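Local coordinates for protein endo-beta-1,4-glucanase (cellulase B) (Bacillus halodurans, PDB 4V2X) that probably hydrolyses beta-1,4-linked glucans and related polysaccharides such as xyloglucan, using a family 5 catalytic module joined to an Ig-like module and a CBM46 module, at residues L94-A99 and L140-Y145; A450-G455 and F475-Y480; G490-F495 and I574-N579. All coordinates share one frame; numbering follows the deposited sequence.

Contact 1: residues L94-A99 and L140-Y145; sequences LIEQIA and LEEDLY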
loop_
_atom_site.group_PDB
_atom_site.type_symbol
_atom_site.label_atom_id
_atom_site.label_comp_id
_atom_site.label_asym_id
_atom_site.label_seq_id
_atom_site.Cartn_x
_atom_site.Cartn_y
_atom_site.Cartn_z
ATOM N N LEU A 94 -38.204 -21.979 -1.661
ATOM C CA LEU A 94 -37.734 -20.637 -1.256
ATOM C C LEU A 94 -37.024 -19.922 -2.400
ATOM O O LEU A 94 -37.274 -18.745 -2.677
ATOM C CB LEU A 94 -36.787 -20.740 -0.061
ATOM C CG LEU A 94 -36.153 -19.424 0.405
ATOM C CD1 LEU A 94 -37.221 -18.418 0.819
ATOM C CD2 LEU A 94 -35.186 -19.707 1.536
ATOM N N ILE A 95 -36.116 -20.642 -3.046
ATOM C CA ILE A 95 -35.347 -20.104 -4.159
ATOM C C ILE A 95 -36.268 -19.773 -5.347
ATOM O O ILE A 95 -36.140 -18.712 -5.954
ATOM C CB ILE A 95 -34.225 -21.079 -4.592
ATOM C CG1 ILE A 95 -33.327 -21.468 -3.404
ATOM C CG2 ILE A 95 -33.389 -20.471 -5.709
ATOM C CD1 ILE A 95 -32.715 -20.311 -2.636
ATOM N N GLU A 96 -37.192 -20.679 -5.664
ATOM C CA GLU A 96 -38.203 -20.434 -6.700
ATOM C C GLU A 96 -38.988 -19.162 -6.407
ATOM O O GLU A 96 -39.194 -18.338 -7.294
ATOM C CB GLU A 96 -39.192 -21.601 -6.784
ATOM C CG GLU A 96 -38.602 -22.909 -7.281
ATOM C CD GLU A 96 -39.535 -24.097 -7.081
ATOM O OE1 GLU A 96 -40.738 -23.897 -6.821
ATOM O OE2 GLU A 96 -39.063 -25.243 -7.187
ATOM N N GLN A 97 -39.425 -19.021 -5.160
ATOM C CA GLN A 97 -40.286 -17.909 -4.759
ATOM C C GLN A 97 -39.543 -16.577 -4.833
ATOM O O GLN A 97 -40.095 -15.576 -5.291
ATOM C CB GLN A 97 -40.829 -18.138 -3.347
ATOM C CG GLN A 97 -41.766 -19.335 -3.219
ATOM C CD GLN A 97 -43.211 -19.015 -3.532
ATOM O OE1 GLN A 97 -43.539 -17.911 -3.950
ATOM N NE2 GLN A 97 -44.086 -19.995 -3.337
ATOM N N ILE A 98 -38.288 -16.564 -4.391
ATOM C CA ILE A 98 -37.466 -15.361 -4.478
ATOM C C ILE A 98 -37.260 -14.955 -5.934
ATOM O O ILE A 98 -37.335 -13.777 -6.276
ATOM C CB ILE A 98 -36.121 -15.548 -3.724
ATOM C CG1 ILE A 98 -36.356 -15.460 -2.204
ATOM C CG2 ILE A 98 -35.071 -14.531 -4.167
ATOM C CD1 ILE A 98 -36.926 -14.134 -1.715
ATOM N N ALA A 99 -37.018 -15.934 -6.798
ATOM C CA ALA A 99 -36.867 -15.664 -8.217
ATOM C C ALA A 99 -38.160 -15.091 -8.797
ATOM O O ALA A 99 -38.125 -14.157 -9.596
ATOM C CB ALA A 99 -36.456 -16.930 -8.954
ATOM N N LEU A 140 -29.030 -21.478 -9.663
ATOM C CA LEU A 140 -28.593 -21.456 -11.062
ATOM C C LEU A 140 -29.693 -22.013 -11.975
ATOM O O LEU A 140 -29.913 -21.491 -13.067
ATOM C CB LEU A 140 -27.280 -22.220 -11.255
ATOM C CG LEU A 140 -26.017 -21.626 -10.621
ATOM C CD1 LEU A 140 -24.867 -22.622 -10.670
ATOM C CD2 LEU A 140 -25.621 -20.322 -11.298
ATOM N N GLU A 141 -30.393 -23.047 -11.513
ATOM C CA GLU A 141 -31.517 -23.633 -12.267
ATOM C C GLU A 141 -32.648 -22.622 -12.458
ATOM O O GLU A 141 -33.336 -22.630 -13.483
ATOM C CB GLU A 141 -32.044 -24.891 -11.572
ATOM C CG GLU A 141 -31.135 -26.104 -11.740
ATOM C CD GLU A 141 -31.395 -27.215 -10.731
ATOM O OE1 GLU A 141 -32.462 -27.230 -10.081
ATOM O OE2 GLU A 141 -30.518 -28.093 -10.596
ATOM N N GLU A 142 -32.820 -21.741 -11.476
ATOM C CA GLU A 142 -33.800 -20.666 -11.559
ATOM C C GLU A 142 -33.252 -19.446 -12.292
ATOM O O GLU A 142 -33.843 -18.375 -12.232
ATOM C CB GLU A 142 -34.281 -20.281 -10.156
ATOM C CG GLU A 142 -35.087 -21.365 -9.461
ATOM C CD GLU A 142 -36.425 -21.618 -10.136
ATOM O OE1 GLU A 142 -37.097 -20.631 -10.498
ATOM O OE2 GLU A 142 -36.801 -22.795 -10.307
ATOM N N ASP A 143 -32.121 -19.612 -12.976
ATOM C CA ASP A 143 -31.536 -18.575 -13.818
ATOM C C ASP A 143 -30.959 -17.391 -13.043
ATOM O O ASP A 143 -30.773 -16.307 -13.604
ATOM C CB ASP A 143 -32.563 -18.065 -14.840
ATOM C CG ASP A 143 -31.913 -17.410 -16.034
ATOM O OD1 ASP A 143 -30.772 -17.795 -16.377
ATOM O OD2 ASP A 143 -32.538 -16.505 -16.626
ATOM N N LEU A 144 -30.670 -17.600 -11.761
ATOM C CA LEU A 144 -30.087 -16.558 -10.932
ATOM C C LEU A 144 -28.576 -16.563 -11.027
ATOM O O LEU A 144 -27.959 -17.601 -11.240
ATOM C CB LEU A 144 -30.484 -16.758 -9.468
ATOM C CG LEU A 144 -31.982 -16.810 -9.172
ATOM C CD1 LEU A 144 -32.216 -17.179 -7.718
ATOM C CD2 LEU A 144 -32.641 -15.483 -9.506
ATOM N N TYR A 145 -27.990 -15.380 -10.861
ATOM C CA TYR A 145 -26.571 -15.250 -10.539
ATOM C C TYR A 145 -26.442 -15.620 -9.071
ATOM O O TYR A 145 -27.387 -15.440 -8.298
ATOM C CB TYR A 145 -26.081 -13.810 -10.755
ATOM C CG TYR A 145 -26.043 -13.413 -12.205
ATOM C CD1 TYR A 145 -27.192 -12.977 -12.856
ATOM C CD2 TYR A 145 -24.865 -13.494 -12.935
ATOM C CE1 TYR A 145 -27.169 -12.633 -14.197
ATOM C CE2 TYR A 145 -24.833 -13.156 -14.277
ATOM C CZ TYR A 145 -25.986 -12.727 -14.903
ATOM O OH TYR A 145 -25.948 -12.387 -16.242
#
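Ile95 and Leu144 supply the apolar part of this contact, near the C-terminal ends of two helices on the outside of the family 5 (beta/alpha)8 barrel. Ile95 CG2 lies 4.0 Å from Leu144 CD1, the two branched chains crossing obliquely; the other methyl of the leucine, CD2, reaches Ala99 CB at 4.1 Å. One helical turn, from Ile95 to Ala99, thus receives both arms of the leucine's fork, and the small alanine lets the segment 140-145 come close.

The polar part belongs to Glu142. Its chain bends at chi2 (-67°), which lays the carboxylate over the helix beside Glu96: Glu142 OE2 sits 3.5 Å from Glu96 CG, and the two carboxylate planes are turned 39° apart. Glu96 OE2 and Glu142 OE2 are 4.6 Å apart, a like-charge pair whose repulsion is probably eased by Arg92, whose NH1 forms salt bridges with both.

Backbone geometry sets up these positions. A Schellman motif ends helix 126-141, with Leu144 N bonded to Ala139 O, and Asp143, the C-prime residue at positive phi, turns the chain out of the helix; Glu142 and Leu144 both point toward the neighbouring helix.

Both Ile95 and Leu144 touch Ile106 of strand 105-108, on the barrel side, and Ala139 of helix 126-141, while Leu144 leads directly into barrel strand 145-149.

Contact 2: residues A450-G455 and F475-Y480; sequences AIASSG and FRVNTY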
loop_
_atom_site.group_PDB
_atom_site.type_symbol
_atom_site.label_atom_id
_atom_site.label_comp_id
_atom_site.label_asym_id
_atom_site.label_seq_id
_atom_site.Cartn_x
_atom_site.Cartn_y
_atom_site.Cartn_z
ATOM N N ALA A 450 -65.772 10.600 8.189
ATOM C CA ALA A 450 -66.337 9.314 7.763
ATOM C C ALA A 450 -65.475 8.129 8.203
ATOM O O ALA A 450 -65.995 7.090 8.613
ATOM C CB ALA A 450 -66.545 9.290 6.261
ATOM N N ILE A 451 -64.156 8.293 8.129
ATOM C CA ILE A 451 -63.236 7.243 8.546
ATOM C C ILE A 451 -63.190 7.109 10.064
ATOM O O ILE A 451 -63.168 5.997 10.586
ATOM C CB ILE A 451 -61.802 7.512 8.025
ATOM C CG1 ILE A 451 -61.773 7.438 6.498
ATOM C CG2 ILE A 451 -60.810 6.520 8.626
ATOM C CD1 ILE A 451 -60.512 7.997 5.866
ATOM N N ALA A 452 -63.189 8.245 10.763
ATOM C CA ALA A 452 -62.842 8.284 12.183
ATOM C C ALA A 452 -63.830 9.017 13.105
ATOM O O ALA A 452 -63.432 9.446 14.184
ATOM C CB ALA A 452 -61.467 8.914 12.325
ATOM N N SER A 453 -65.100 9.163 12.718
ATOM C CA SER A 453 -66.074 9.850 13.598
ATOM C C SER A 453 -66.351 9.065 14.886
ATOM O O SER A 453 -66.712 9.656 15.907
ATOM C CB SER A 453 -67.398 10.134 12.879
ATOM O OG SER A 453 -67.871 8.985 12.197
ATOM N N SER A 454 -66.179 7.742 14.832
ATOM C CA SER A 454 -66.363 6.877 16.005
ATOM C C SER A 454 -65.463 7.260 17.185
ATOM O O SER A 454 -65.810 7.013 18.344
ATOM C CB SER A 454 -66.111 5.412 15.635
ATOM O OG SER A 454 -64.729 5.166 15.441
ATOM N N GLY A 455 -64.300 7.839 16.891
ATOM C CA GLY A 455 -63.358 8.250 17.930
ATOM C C GLY A 455 -62.702 7.100 18.676
ATOM O O GLY A 455 -62.123 7.308 19.747
ATOM N N PHE A 475 -51.744 6.751 4.035
ATOM C CA PHE A 475 -51.872 7.522 5.265
ATOM C C PHE A 475 -52.773 6.790 6.245
ATOM O O PHE A 475 -53.973 6.627 5.991
ATOM C CB PHE A 475 -52.495 8.896 5.004
ATOM C CG PHE A 475 -51.684 9.784 4.107
ATOM C CD1 PHE A 475 -50.607 10.510 4.611
ATOM C CD2 PHE A 475 -52.026 9.938 2.771
ATOM C CE1 PHE A 475 -49.867 11.335 3.784
ATOM C CE2 PHE A 475 -51.293 10.765 1.945
ATOM C CZ PHE A 475 -50.208 11.461 2.453
ATOM N N ARG A 476 -52.201 6.374 7.369
ATOM C CA ARG A 476 -52.981 5.750 8.429
ATOM C C ARG A 476 -53.693 6.859 9.186
ATOM O O ARG A 476 -53.054 7.815 9.644
ATOM C CB ARG A 476 -52.077 4.949 9.364
ATOM C CG ARG A 476 -51.364 3.803 8.665
ATOM C CD ARG A 476 -50.289 3.186 9.545
ATOM N NE ARG A 476 -50.875 2.436 10.646
ATOM C CZ ARG A 476 -51.386 1.217 10.522
ATOM N NH1 ARG A 476 -51.373 0.616 9.344
ATOM N NH2 ARG A 476 -51.911 0.603 11.573
ATOM N N VAL A 477 -55.019 6.758 9.293
ATOM C CA VAL A 477 -55.808 7.768 9.982
ATOM C C VAL A 477 -56.015 7.292 11.417
ATOM O O VAL A 477 -56.665 6.272 11.647
ATOM C CB VAL A 477 -57.158 8.025 9.280
ATOM C CG1 VAL A 477 -58.000 9.018 10.075
ATOM C CG2 VAL A 477 -56.927 8.521 7.859
ATOM N N ASN A 478 -55.431 8.029 12.362
ATOM C CA ASN A 478 -55.329 7.614 13.758
ATOM C C ASN A 478 -56.013 8.590 14.691
ATOM O O ASN A 478 -55.766 9.791 14.619
ATOM C CB ASN A 478 -53.857 7.522 14.171
ATOM C CG ASN A 478 -53.067 6.553 13.312
ATOM O OD1 ASN A 478 -53.599 5.555 12.833
ATOM N ND2 ASN A 478 -51.785 6.853 13.099
ATOM N N THR A 479 -56.864 8.077 15.575
ATOM C CA THR A 479 -57.435 8.899 16.628
ATOM C C THR A 479 -56.624 8.694 17.897
ATOM O O THR A 479 -56.303 7.561 18.251
ATOM C CB THR A 479 -58.906 8.536 16.883
ATOM O OG1 THR A 479 -59.658 8.762 15.684
ATOM C CG2 THR A 479 -59.479 9.379 18.004
ATOM N N TYR A 480 -56.291 9.793 18.571
ATOM C CA TYR A 480 -55.486 9.732 19.786
ATOM C C TYR A 480 -56.016 10.656 20.883
ATOM O O TYR A 480 -56.759 11.610 20.620
ATOM C CB TYR A 480 -54.027 10.090 19.473
ATOM C CG TYR A 480 -53.784 11.577 19.269
ATOM C CD1 TYR A 480 -54.123 12.199 18.071
ATOM C CD2 TYR A 480 -53.240 12.360 20.279
ATOM C CE1 TYR A 480 -53.913 13.553 17.884
ATOM C CE2 TYR A 480 -53.024 13.715 20.096
ATOM C CZ TYR A 480 -53.360 14.304 18.890
ATOM O OH TYR A 480 -53.158 15.655 18.694
HETATM O O HOH W 1 -61.528 10.751 15.786
#
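Ile451 and Val477 meet with their side chains at about a right angle, the helix residue laid across the strand residue. Ile451 CG2 fits against Val477 CB at 4.0 Å and stands equally near Val477 CG1, while Ile451 CD1 approaches the other valine methyl, Val477 CG2, at 4.1 Å. Both branches of the isoleucine are therefore used. In Val477, CG1 lies anti to the backbone N (chi1 176°), which turns that methyl to the Ile451 and Ala452 side and leaves CG2 for the isoleucine tip. Beta-branched residues suit this place because branching at CB puts two groups close to the main chain: two methyls in Val477, a methyl and a methylene in Ile451.

Ala452 sits between Val477 and Thr479, which project from the same face of the strand. Ala452 CB is 4.1 Å from Val477 CG1 and 3.8 Å from Thr479 OG1, a short side chain that lets the backbone here come near the sheet.

Thr479 presents two different groups. Its methyl CG2 packs against Gly455 O at 3.8 Å, whereas OG1 is hydrogen-bonded to Asn460 and accepts a hydrogen bond from a water whose oxygen lies 2.7 Å from OG1 and which also donates to Ala452 O. The water thus bridges the Ala452 carbonyl and the strand. A valine in place of Thr479 would probably leave this water without its strand partner and Asn460 without its hydroxyl mate. Gly455, at positive phi, closes the type I turn from Ala452, a conformation glycine adopts readily.

Helix 445-452 lies over strand 473-480 in the Ig-like module, with strand 458-467 on one side of that strand, touching Ile451 and Val477 through Val463, and strand 395-399 on the other, where Leu398 meets Ala452 and Val477.

Contact 3: residues G490-F495 and I574-N579; sequences GHVSNF and IIKNGN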
loop_
_atom_site.group_PDB
_atom_site.type_symbol
_atom_site.label_atom_id
_atom_site.label_comp_id
_atom_site.label_asym_id
_atom_site.label_seq_id
_atom_site.Cartn_x
_atom_site.Cartn_y
_atom_site.Cartn_z
ATOM N N GLY A 490 -40.120 -0.518 40.902
ATOM C CA GLY A 490 -39.639 -1.764 40.323
ATOM C C GLY A 490 -38.140 -1.969 40.416
ATOM O O GLY A 490 -37.440 -1.232 41.110
ATOM N N HIS A 491 -37.663 -2.988 39.707
ATOM C CA HIS A 491 -36.271 -3.423 39.734
ATOM C C HIS A 491 -35.655 -3.190 38.352
ATOM O O HIS A 491 -36.351 -3.266 37.342
ATOM C CB HIS A 491 -36.235 -4.909 40.115
ATOM C CG HIS A 491 -34.860 -5.466 40.310
ATOM N ND1 HIS A 491 -34.205 -6.181 39.332
ATOM C CD2 HIS A 491 -34.032 -5.452 41.382
ATOM C CE1 HIS A 491 -33.024 -6.566 39.784
ATOM N NE2 HIS A 491 -32.896 -6.138 41.027
ATOM N N VAL A 492 -34.355 -2.914 38.304
ATOM C CA VAL A 492 -33.682 -2.591 37.032
ATOM C C VAL A 492 -33.739 -3.695 35.973
ATOM O O VAL A 492 -33.610 -3.418 34.780
ATOM C CB VAL A 492 -32.199 -2.194 37.225
ATOM C CG1 VAL A 492 -32.086 -0.890 38.005
ATOM C CG2 VAL A 492 -31.394 -3.314 37.880
ATOM N N SER A 493 -33.896 -4.942 36.405
ATOM C CA SER A 493 -33.927 -6.078 35.487
ATOM C C SER A 493 -35.256 -6.234 34.757
ATOM O O SER A 493 -35.320 -6.920 33.745
ATOM C CB SER A 493 -33.602 -7.378 36.230
ATOM O OG SER A 493 -34.686 -7.773 37.052
ATOM N N ASN A 494 -36.315 -5.608 35.266
ATOM C CA ASN A 494 -37.648 -5.805 34.723
ATOM C C ASN A 494 -38.547 -4.610 35.020
ATOM O O ASN A 494 -39.628 -4.757 35.586
ATOM C CB ASN A 494 -38.237 -7.092 35.315
ATOM C CG ASN A 494 -39.579 -7.451 34.726
ATOM O OD1 ASN A 494 -39.809 -7.296 33.526
ATOM N ND2 ASN A 494 -40.481 -7.939 35.575
ATOM N N PHE A 495 -38.092 -3.422 34.631
ATOM C CA PHE A 495 -38.809 -2.194 34.946
ATOM C C PHE A 495 -39.770 -1.798 33.829
ATOM O O PHE A 495 -39.342 -1.520 32.709
ATOM C CB PHE A 495 -37.840 -1.044 35.205
ATOM C CG PHE A 495 -38.509 0.180 35.754
ATOM C CD1 PHE A 495 -38.827 0.264 37.096
ATOM C CD2 PHE A 495 -38.848 1.240 34.922
ATOM C CE1 PHE A 495 -39.460 1.383 37.607
ATOM C CE2 PHE A 495 -39.475 2.370 35.429
ATOM C CZ PHE A 495 -39.786 2.438 36.771
ATOM N N ILE A 574 -37.743 9.198 37.011
ATOM C CA ILE A 574 -37.287 8.000 37.706
ATOM C C ILE A 574 -36.219 8.353 38.733
ATOM O O ILE A 574 -35.388 9.235 38.517
ATOM C CB ILE A 574 -36.787 6.888 36.758
ATOM C CG1 ILE A 574 -35.724 7.417 35.798
ATOM C CG2 ILE A 574 -37.955 6.293 35.984
ATOM C CD1 ILE A 574 -34.946 6.340 35.079
ATOM N N ILE A 575 -36.283 7.668 39.868
ATOM C CA ILE A 575 -35.285 7.794 40.918
ATOM C C ILE A 575 -34.685 6.407 41.084
ATOM O O ILE A 575 -35.400 5.446 41.374
ATOM C CB ILE A 575 -35.892 8.306 42.238
ATOM C CG1 ILE A 575 -36.507 9.692 42.022
ATOM C CG2 ILE A 575 -34.822 8.374 43.325
ATOM C CD1 ILE A 575 -37.254 10.243 43.212
ATOM N N LYS A 576 -33.380 6.315 40.862
ATOM C CA LYS A 576 -32.656 5.057 40.965
ATOM C C LYS A 576 -31.894 5.030 42.289
ATOM O O LYS A 576 -31.146 5.955 42.604
ATOM C CB LYS A 576 -31.684 4.906 39.800
ATOM C CG LYS A 576 -30.917 3.590 39.766
ATOM C CD LYS A 576 -29.916 3.575 38.626
ATOM C CE LYS A 576 -29.296 2.202 38.443
ATOM N NZ LYS A 576 -28.401 1.835 39.573
ATOM N N ASN A 577 -32.108 3.963 43.051
ATOM C CA ASN A 577 -31.395 3.709 44.297
ATOM C C ASN A 577 -30.948 2.257 44.254
ATOM O O ASN A 577 -31.727 1.358 44.554
ATOM C CB ASN A 577 -32.316 3.939 45.500
ATOM C CG ASN A 577 -32.487 5.414 45.852
ATOM O OD1 ASN A 577 -33.604 5.941 45.872
ATOM N ND2 ASN A 577 -31.379 6.080 46.151
ATOM N N GLY A 578 -29.703 2.023 43.859
ATOM C CA GLY A 578 -29.222 0.665 43.617
ATOM C C GLY A 578 -29.974 0.020 42.470
ATOM O O GLY A 578 -30.161 0.633 41.422
ATOM N N ASN A 579 -30.430 -1.212 42.670
ATOM C CA ASN A 579 -31.205 -1.912 41.649
ATOM C C ASN A 579 -32.702 -1.594 41.700
ATOM O O ASN A 579 -33.475 -2.140 40.910
ATOM C CB ASN A 579 -30.990 -3.423 41.770
ATOM C CG ASN A 579 -29.577 -3.838 41.419
ATOM O OD1 ASN A 579 -28.940 -3.247 40.552
ATOM N ND2 ASN A 579 -29.083 -4.873 42.082
#
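In the antiparallel sheet of the CBM46 module, two turns meet at one end: a type I beta turn from His491 to Asn494 joins strands 484-491 and 495-500, and a tight connection at Gly578 and Asn579 joins strands 569-577 and 580-585. Val492 N donates to Asn579 O over 2.9 Å, with an angle of 148° at the hydrogen and the donor tilted somewhat from the carbonyl plane. The same oxygen, Asn579 O, also receives a CA-H...O contact from His491 CA at 3.3 Å, so it is gripped by the first turn from two neighbouring residues.

Side chains close round this bond. The His491 and Asn579 chains run alongside one another in the same direction, their ring and amide planes 64° apart, and His491 NE2 comes to 3.4 Å from Asn579 CB. With its CG anti to the backbone N (chi1 -174°), the histidine is swung over to Asn579, and its ring is held from the other end by a hydrogen bond between ND1 and Ser493 OG. Val492, an apolar residue, suits its buried place beside these polar groups: Val492 CG2 touches Asn579 OD1 at 3.6 Å, and CG1 faces the aliphatic CE of Lys576. Deeper in, Phe495 CE2 lies 4.2 Å from Ile574 CG2; Phe550 of helix 547-551 touches Val492 and Ile574, and Val581 of strand 580-585 touches Val492 and Phe495.

Gly578, at positive phi, takes a backbone shape that glycine accepts easily. Lys576 spans the turn beside it, extended until it bends at its last torsion: NZ forms a salt bridge with Asp555, and Lys576 NZ also donates to Gly578 O at 2.8 Å, reaching it from well out of the plane of that carbonyl.

From the N terminus, the chain first meets contact 1, which closes a loop of 40 residues and ties two consecutive outer helices of the catalytic barrel, around strand 105-108. Contact 2 follows in the Ig-like module, closing a short loop of 19 residues that brings helix 445-452 back onto strand 473-480. That strand is succeeded in sequence by strand 484-491, which leads to contact 3, where 78 residues of the CBM46 module separate two turns at one end of its sheet. The three loops run in series, none enclosing or crossing another. Each contact stays within its own module; the nearest atoms of contacts 2 and 3 are about 23 Å apart.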